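PDB 6YJO: FAD-binding PCMH-type domain-containing protein from Gibberella zeae, which probably oxidises oligosaccharides as a member of the oxygen-dependent FAD-linked oxidoreductases, carrying its flavin on two covalent protein links. Local coordinates for residues Y291-R294 / A295-N298; A354-R357 / N358-K361; V437-R440 / F441-V445. All blocks are in the same frame, centred on the assembly; numbering follows the deposited sequence.

Interaction 1 of 3, residues Y291-R294 / A295-N298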
loop_
_atom_site.group_PDB
_atom_site.type_symbol
_atom_site.label_atom_id
_atom_site.label_comp_id
_atom_site.label_asym_id
_atom_site.label_seq_id
_atom_site.Cartn_x
_atom_site.Cartn_y
_atom_site.Cartn_z
ATOM N N TYR A 291 5.511 -18.536 -9.837
ATOM C CA TYR A 291 4.334 -19.094 -10.501
ATOM C C TYR A 291 4.818 -20.106 -11.532
ATOM O O TYR A 291 5.027 -19.802 -12.709
ATOM C CB TYR A 291 3.487 -17.982 -11.106
ATOM C CG TYR A 291 2.996 -17.031 -10.038
ATOM C CD1 TYR A 291 2.014 -17.426 -9.135
ATOM C CD2 TYR A 291 3.537 -15.759 -9.902
ATOM C CE1 TYR A 291 1.575 -16.577 -8.144
ATOM C CE2 TYR A 291 3.101 -14.901 -8.911
ATOM C CZ TYR A 291 2.119 -15.315 -8.036
ATOM O OH TYR A 291 1.678 -14.466 -7.042
ATOM N N GLY A 292 4.991 -21.335 -11.060
ATOM C CA GLY A 292 5.570 -22.390 -11.862
ATOM C C GLY A 292 5.921 -23.569 -10.977
ATOM O O GLY A 292 5.554 -23.614 -9.799
ATOM N N THR A 293 6.649 -24.516 -11.563
ATOM C CA THR A 293 6.985 -25.747 -10.864
ATOM C C THR A 293 8.224 -25.558 -9.989
ATOM O O THR A 293 9.017 -24.632 -10.175
ATOM C CB THR A 293 7.222 -26.885 -11.858
ATOM O OG1 THR A 293 8.435 -26.650 -12.582
ATOM C CG2 THR A 293 6.061 -26.990 -12.840
ATOM N N ARG A 294 8.380 -26.460 -9.016
ATOM C CA ARG A 294 9.555 -26.412 -8.151
ATOM C C ARG A 294 10.837 -26.504 -8.969
ATOM O O ARG A 294 11.762 -25.701 -8.788
ATOM C CB ARG A 294 9.499 -27.539 -7.116
ATOM C CG ARG A 294 10.802 -27.739 -6.328
ATOM C CD ARG A 294 11.227 -26.467 -5.592
ATOM N NE ARG A 294 12.575 -26.573 -5.036
ATOM C CZ ARG A 294 12.868 -27.132 -3.867
ATOM N NH1 ARG A 294 11.913 -27.654 -3.110
ATOM N NH2 ARG A 294 14.128 -27.174 -3.452
ATOM N N ALA A 295 10.905 -27.481 -9.880
ATOM C CA ALA A 295 12.112 -27.675 -10.674
ATOM C C ALA A 295 12.433 -26.451 -11.521
ATOM O O ALA A 295 13.610 -26.162 -11.768
ATOM C CB ALA A 295 11.960 -28.911 -11.557
ATOM N N ASN A 296 11.414 -25.717 -11.973
ATOM C CA ASN A 296 11.683 -24.488 -12.714
ATOM C C ASN A 296 12.159 -23.379 -11.788
ATOM O O ASN A 296 13.054 -22.607 -12.151
ATOM C CB ASN A 296 10.439 -24.037 -13.479
ATOM C CG ASN A 296 10.157 -24.896 -14.695
ATOM O OD1 ASN A 296 9.013 -25.273 -14.943
ATOM N ND2 ASN A 296 11.201 -25.208 -15.464
ATOM N N LEU A 297 11.570 -23.280 -10.593
ATOM C CA LEU A 297 12.080 -22.348 -9.592
ATOM C C LEU A 297 13.555 -22.609 -9.321
ATOM O O LEU A 297 14.352 -21.672 -9.206
ATOM C CB LEU A 297 11.264 -22.472 -8.302
ATOM C CG LEU A 297 11.808 -21.796 -7.038
ATOM C CD1 LEU A 297 11.704 -20.283 -7.141
ATOM C CD2 LEU A 297 11.075 -22.304 -5.805
ATOM N N ASN A 298 13.937 -23.884 -9.224
ATOM C CA ASN A 298 15.329 -24.230 -8.960
ATOM C C ASN A 298 16.260 -23.657 -10.022
ATOM O O ASN A 298 17.347 -23.163 -9.702
ATOM C CB ASN A 298 15.474 -25.749 -8.876
ATOM C CG ASN A 298 14.874 -26.319 -7.602
ATOM O OD1 ASN A 298 14.847 -25.653 -6.565
ATOM N ND2 ASN A 298 14.386 -27.553 -7.672
#
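The hydroxyl of T293 faces N296 across the first turn of helix 294-308 and serves there as both acceptor and donor. As acceptor, OG1 of T293 takes the backbone N-H of N296 at 3.2 Å, N to OG1, in a bent bond. As donor it reaches the side-chain amide of the same residue, T293 OG1 lying 2.8 Å from N296 OD1; the hydroxyl stands well above the plane of that amide rather than on a lone pair. The T293 torsion that seats OG1 between its own N and carbonyl carbon turns the oxygen toward the helix start. T293 is thus the N-cap of the helix that follows strand 283-290, on the surface of the domain built round the seven-stranded antiparallel sheet. Regular helical bonding starts at once: L297 N donates to T293 O at 2.9 Å, and N298 N to R294 O. The latter pair of residues is joined a second time through side chains. R294 bends at its second torsion (chi2 58°), which carries the chain forward along the helix toward N298, where NE gives a nearly straight bond (174°) to N298 OD1, 2.9 Å away. The acceptor sits at the edge of the guanidinium, in its plane, while guanidinium and amide planes are turned 72° apart. The same arginine chain also touches apolar neighbours: CD of R294 lies 4.2 Å from CD2 of L297, whose buried side chain packs on L273 and Y290 of the neighbouring strands; R294 and N298 both touch I312.

Interaction 2 of 3, residues A354-R357 / N358-K361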
loop_
_atom_site.group_PDB
_atom_site.type_symbol
_atom_site.label_atom_id
_atom_site.label_comp_id
_atom_site.label_asym_id
_atom_site.label_seq_id
_atom_site.Cartn_x
_atom_site.Cartn_y
_atom_site.Cartn_z
ATOM N N ALA A 354 19.291 0.671 -8.060
ATOM C CA ALA A 354 20.450 -0.132 -7.690
ATOM C C ALA A 354 21.433 0.667 -6.844
ATOM O O ALA A 354 21.970 1.685 -7.290
ATOM C CB ALA A 354 21.137 -0.635 -8.961
ATOM N N LEU A 355 21.664 0.209 -5.614
ATOM C CA LEU A 355 22.668 0.826 -4.755
ATOM C C LEU A 355 24.078 0.528 -5.262
ATOM O O LEU A 355 24.346 -0.530 -5.837
ATOM C CB LEU A 355 22.528 0.326 -3.316
ATOM C CG LEU A 355 21.516 1.022 -2.403
ATOM C CD1 LEU A 355 20.080 0.784 -2.860
ATOM C CD2 LEU A 355 21.718 0.551 -0.964
ATOM N N THR A 356 24.985 1.475 -5.030
ATOM C CA THR A 356 26.398 1.287 -5.324
ATOM C C THR A 356 27.048 0.422 -4.248
ATOM O O THR A 356 26.501 0.238 -3.159
ATOM C CB THR A 356 27.114 2.636 -5.401
ATOM O OG1 THR A 356 27.142 3.233 -4.100
ATOM C CG2 THR A 356 26.405 3.565 -6.369
ATOM N N ARG A 357 28.237 -0.102 -4.562
ATOM C CA ARG A 357 28.977 -0.899 -3.586
ATOM C C ARG A 357 29.081 -0.173 -2.252
ATOM O O ARG A 357 28.832 -0.757 -1.192
ATOM C CB ARG A 357 30.376 -1.230 -4.117
ATOM C CG ARG A 357 31.276 -1.885 -3.069
ATOM C CD ARG A 357 32.362 -2.758 -3.685
ATOM N NE ARG A 357 31.814 -3.972 -4.288
ATOM C CZ ARG A 357 31.587 -5.109 -3.632
ATOM N NH1 ARG A 357 31.857 -5.211 -2.335
ATOM N NH2 ARG A 357 31.084 -6.155 -4.276
ATOM N N ASN A 358 29.441 1.111 -2.288
ATOM C CA ASN A 358 29.666 1.870 -1.064
ATOM C C ASN A 358 28.368 2.220 -0.351
ATOM O O ASN A 358 28.376 2.386 0.874
ATOM C CB ASN A 358 30.452 3.143 -1.380
ATOM C CG ASN A 358 31.741 2.859 -2.135
ATOM O OD1 ASN A 358 31.910 3.285 -3.276
ATOM N ND2 ASN A 358 32.654 2.127 -1.498
ATOM N N GLN A 359 27.258 2.324 -1.085
ATOM C CA GLN A 359 25.964 2.546 -0.449
ATOM C C GLN A 359 25.507 1.304 0.304
ATOM O O GLN A 359 24.999 1.406 1.427
ATOM C CB GLN A 359 24.936 2.961 -1.501
ATOM C CG GLN A 359 24.966 4.443 -1.806
ATOM C CD GLN A 359 24.526 4.761 -3.223
ATOM O OE1 GLN A 359 23.887 3.949 -3.882
ATOM N NE2 GLN A 359 24.895 5.948 -3.707
ATOM N N VAL A 360 25.690 0.120 -0.290
ATOM C CA VAL A 360 25.335 -1.117 0.398
ATOM C C VAL A 360 26.226 -1.323 1.617
ATOM O O VAL A 360 25.794 -1.917 2.611
ATOM C CB VAL A 360 25.419 -2.318 -0.567
ATOM C CG1 VAL A 360 24.933 -3.592 0.115
ATOM C CG2 VAL A 360 24.604 -2.053 -1.824
ATOM N N LYS A 361 27.469 -0.832 1.573
ATOM C CA LYS A 361 28.367 -0.979 2.716
ATOM C C LYS A 361 27.950 -0.064 3.863
ATOM O O LYS A 361 28.058 -0.446 5.034
ATOM C CB LYS A 361 29.814 -0.708 2.289
ATOM C CG LYS A 361 30.415 -1.817 1.431
ATOM C CD LYS A 361 31.669 -1.376 0.677
ATOM C CE LYS A 361 32.891 -1.242 1.583
ATOM N NZ LYS A 361 34.130 -0.934 0.808
#
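A capping box opens helix 357-371, with T356 as N-cap and Q359 three residues on, each side chain bonding to the backbone N-H of the other. Q359 N donates to T356 OG1 over 3.2 Å, bent to 149°. The return bond is shorter and nearly straight: T356 N lies 2.9 Å from Q359 OE1, at an angle of 173°. OE1 takes this N-H from above the plane of its amide. The glutamine chain, extended beyond CG, runs back toward the threonine and crosses its side chain, with Q359 CD 3.2 Å from T356 OG1. V360 N then bonds to T356 O and K361 N to R357 O, the first main-chain bonds of the helix. On the buried side L355, just ahead of the cap, sets its CB 3.5 Å from V360 CG2; V360 continues onto L259 and L260 of helix 252-268, and L355 onto L417 and W419 of strand 417-423. Also toward helix 252-268, the more exposed R357 and K361 cross, R357 CG lying 3.8 Å from K361 CD. The charged end of R357 turns to E257 in a salt bridge, and R357 NH1 stays 5.8 Å from K361 NZ. Reciprocal bonding occupies two backbone N-H groups that no preceding helical turn could serve, and the carboxylate of E257 probably offsets the charge of R357 and so eases the closeness of K361.

Interaction 3 of 3, residues V437-R440 / F441-V445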
loop_
_atom_site.group_PDB
_atom_site.type_symbol
_atom_site.label_atom_id
_atom_site.label_comp_id
_atom_site.label_asym_id
_atom_site.label_seq_id
_atom_site.Cartn_x
_atom_site.Cartn_y
_atom_site.Cartn_z
ATOM N N VAL A 437 15.859 5.150 15.001
ATOM C CA VAL A 437 16.552 3.972 14.489
ATOM C C VAL A 437 16.150 3.694 13.045
ATOM O O VAL A 437 16.999 3.371 12.206
ATOM C CB VAL A 437 16.287 2.766 15.409
ATOM C CG1 VAL A 437 14.816 2.345 15.357
ATOM C CG2 VAL A 437 17.212 1.613 15.053
ATOM N N LEU A 438 14.860 3.821 12.723
ATOM C CA LEU A 438 14.433 3.599 11.344
ATOM C C LEU A 438 14.970 4.682 10.414
ATOM O O LEU A 438 15.354 4.394 9.275
ATOM C CB LEU A 438 12.906 3.526 11.257
ATOM C CG LEU A 438 12.205 2.283 11.822
ATOM C CD1 LEU A 438 10.802 2.159 11.242
ATOM C CD2 LEU A 438 12.999 1.006 11.570
ATOM N N LYS A 439 15.003 5.935 10.876
ATOM C CA LYS A 439 15.561 7.003 10.053
ATOM C C LYS A 439 17.060 6.817 9.855
ATOM O O LYS A 439 17.582 7.060 8.760
ATOM C CB LYS A 439 15.269 8.364 10.689
ATOM C CG LYS A 439 15.722 9.563 9.853
ATOM C CD LYS A 439 15.200 10.874 10.436
ATOM C CE LYS A 439 15.749 12.092 9.704
ATOM N NZ LYS A 439 16.827 12.778 10.473
ATOM N N ARG A 440 17.770 6.394 10.903
ATOM C CA ARG A 440 19.197 6.117 10.768
ATOM C C ARG A 440 19.446 5.023 9.736
ATOM O O ARG A 440 20.411 5.096 8.966
ATOM C CB ARG A 440 19.780 5.735 12.130
ATOM C CG ARG A 440 21.166 5.115 12.076
ATOM C CD ARG A 440 21.810 5.051 13.457
ATOM N NE ARG A 440 20.869 4.603 14.485
ATOM C CZ ARG A 440 20.586 5.261 15.609
ATOM N NH1 ARG A 440 21.176 6.415 15.898
ATOM N NH2 ARG A 440 19.709 4.750 16.461
ATOM N N PHE A 441 18.588 4.002 9.701
ATOM C CA PHE A 441 18.705 2.981 8.665
ATOM C C PHE A 441 18.422 3.570 7.288
ATOM O O PHE A 441 19.204 3.387 6.347
ATOM C CB PHE A 441 17.744 1.821 8.946
ATOM C CG PHE A 441 18.084 1.015 10.171
ATOM C CD1 PHE A 441 19.350 1.059 10.735
ATOM C CD2 PHE A 441 17.128 0.198 10.752
ATOM C CE1 PHE A 441 19.651 0.308 11.856
ATOM C CE2 PHE A 441 17.423 -0.551 11.870
ATOM C CZ PHE A 441 18.687 -0.496 12.424
ATOM N N ARG A 442 17.297 4.276 7.152
ATOM C CA ARG A 442 16.915 4.829 5.857
ATOM C C ARG A 442 17.977 5.785 5.323
ATOM O O ARG A 442 18.334 5.729 4.139
ATOM C CB ARG A 442 15.553 5.522 5.977
ATOM C CG ARG A 442 15.260 6.568 4.911
ATOM C CD ARG A 442 13.780 6.952 4.889
ATOM N NE ARG A 442 13.574 8.387 5.088
ATOM C CZ ARG A 442 13.250 8.958 6.247
ATOM N NH1 ARG A 442 13.081 8.227 7.344
ATOM N NH2 ARG A 442 13.088 10.273 6.309
ATOM N N ASP A 443 18.507 6.661 6.178
ATOM C CA ASP A 443 19.500 7.627 5.714
ATOM C C ASP A 443 20.791 6.941 5.285
ATOM O O ASP A 443 21.431 7.367 4.318
ATOM C CB ASP A 443 19.786 8.653 6.807
ATOM C CG ASP A 443 18.582 9.513 7.122
ATOM O OD1 ASP A 443 17.708 9.654 6.242
ATOM O OD2 ASP A 443 18.509 10.047 8.248
ATOM N N SER A 444 21.200 5.890 6.001
ATOM C CA SER A 444 22.415 5.163 5.640
ATOM C C SER A 444 22.389 4.712 4.185
ATOM O O SER A 444 23.446 4.519 3.575
ATOM C CB SER A 444 22.589 3.952 6.558
ATOM O OG SER A 444 21.668 2.928 6.228
ATOM N N VAL A 445 21.195 4.537 3.617
ATOM C CA VAL A 445 21.062 4.119 2.226
ATOM C C VAL A 445 21.203 5.308 1.284
ATOM O O VAL A 445 21.879 5.220 0.254
ATOM C CB VAL A 445 19.714 3.401 2.025
ATOM C CG1 VAL A 445 19.407 3.254 0.544
ATOM C CG2 VAL A 445 19.711 2.050 2.724
#
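Helix 431-446 lays a largely apolar flank on the seven-stranded antiparallel sheet, and V437 and L438, with F441 one turn further on, form part of that flank. V437 and F441 run side by side in the same direction, CG2 of the valine reaching CZ of the ring at 3.7 Å. The carbonyl oxygen V437 O sits over one face of the phenyl group, 3.3 Å above its plane and offset toward the rim, while also accepting F441 N at 3.0 Å. CD2 of L438 meets the ring at CD2 of F441, 4.3 Å away; W380 adds an edge-to-face stack from strand 380-386, and L367 of helix 357-371 packs on the ring as well. K439 and D443 cross: with CG anti to its backbone N (chi1 -176°), the lysine passes CG within 3.3 Å of D443 OD2, and NZ ends in a long salt bridge of 3.9 Å to that same oxygen. R442, lying on T348 and L350 of the sheet, turns its guanidinium to D462 in a salt bridge. With L438 on F421 and Y346, this is a helix packed on an antiparallel sheet beside helix 357-371, with K439 and D443 turned outward.

In the fold
From the N terminus, the three contacts come in series, each local and none nested or crossing. Interaction 1 turns the chain from strand 283-290 into helix 294-308; interaction 2 does the same from edge strand 346-352 into helix 357-371; interaction 3 lies within helix 431-446, after strand 417-423. All three belong to elements joined to or packed on the seven-stranded antiparallel sheet. Interaction 1 stands apart, its nearest atoms about 22 Å from interaction 2 and about 26 Å from interaction 3. Interactions 2 and 3 touch: L355 CD2 packs 3.9 Å from V445 CG1 and Q359 CG 3.8 Å from V445 O, so the loop and first turn of helix 357-371 abut the end of helix 431-446.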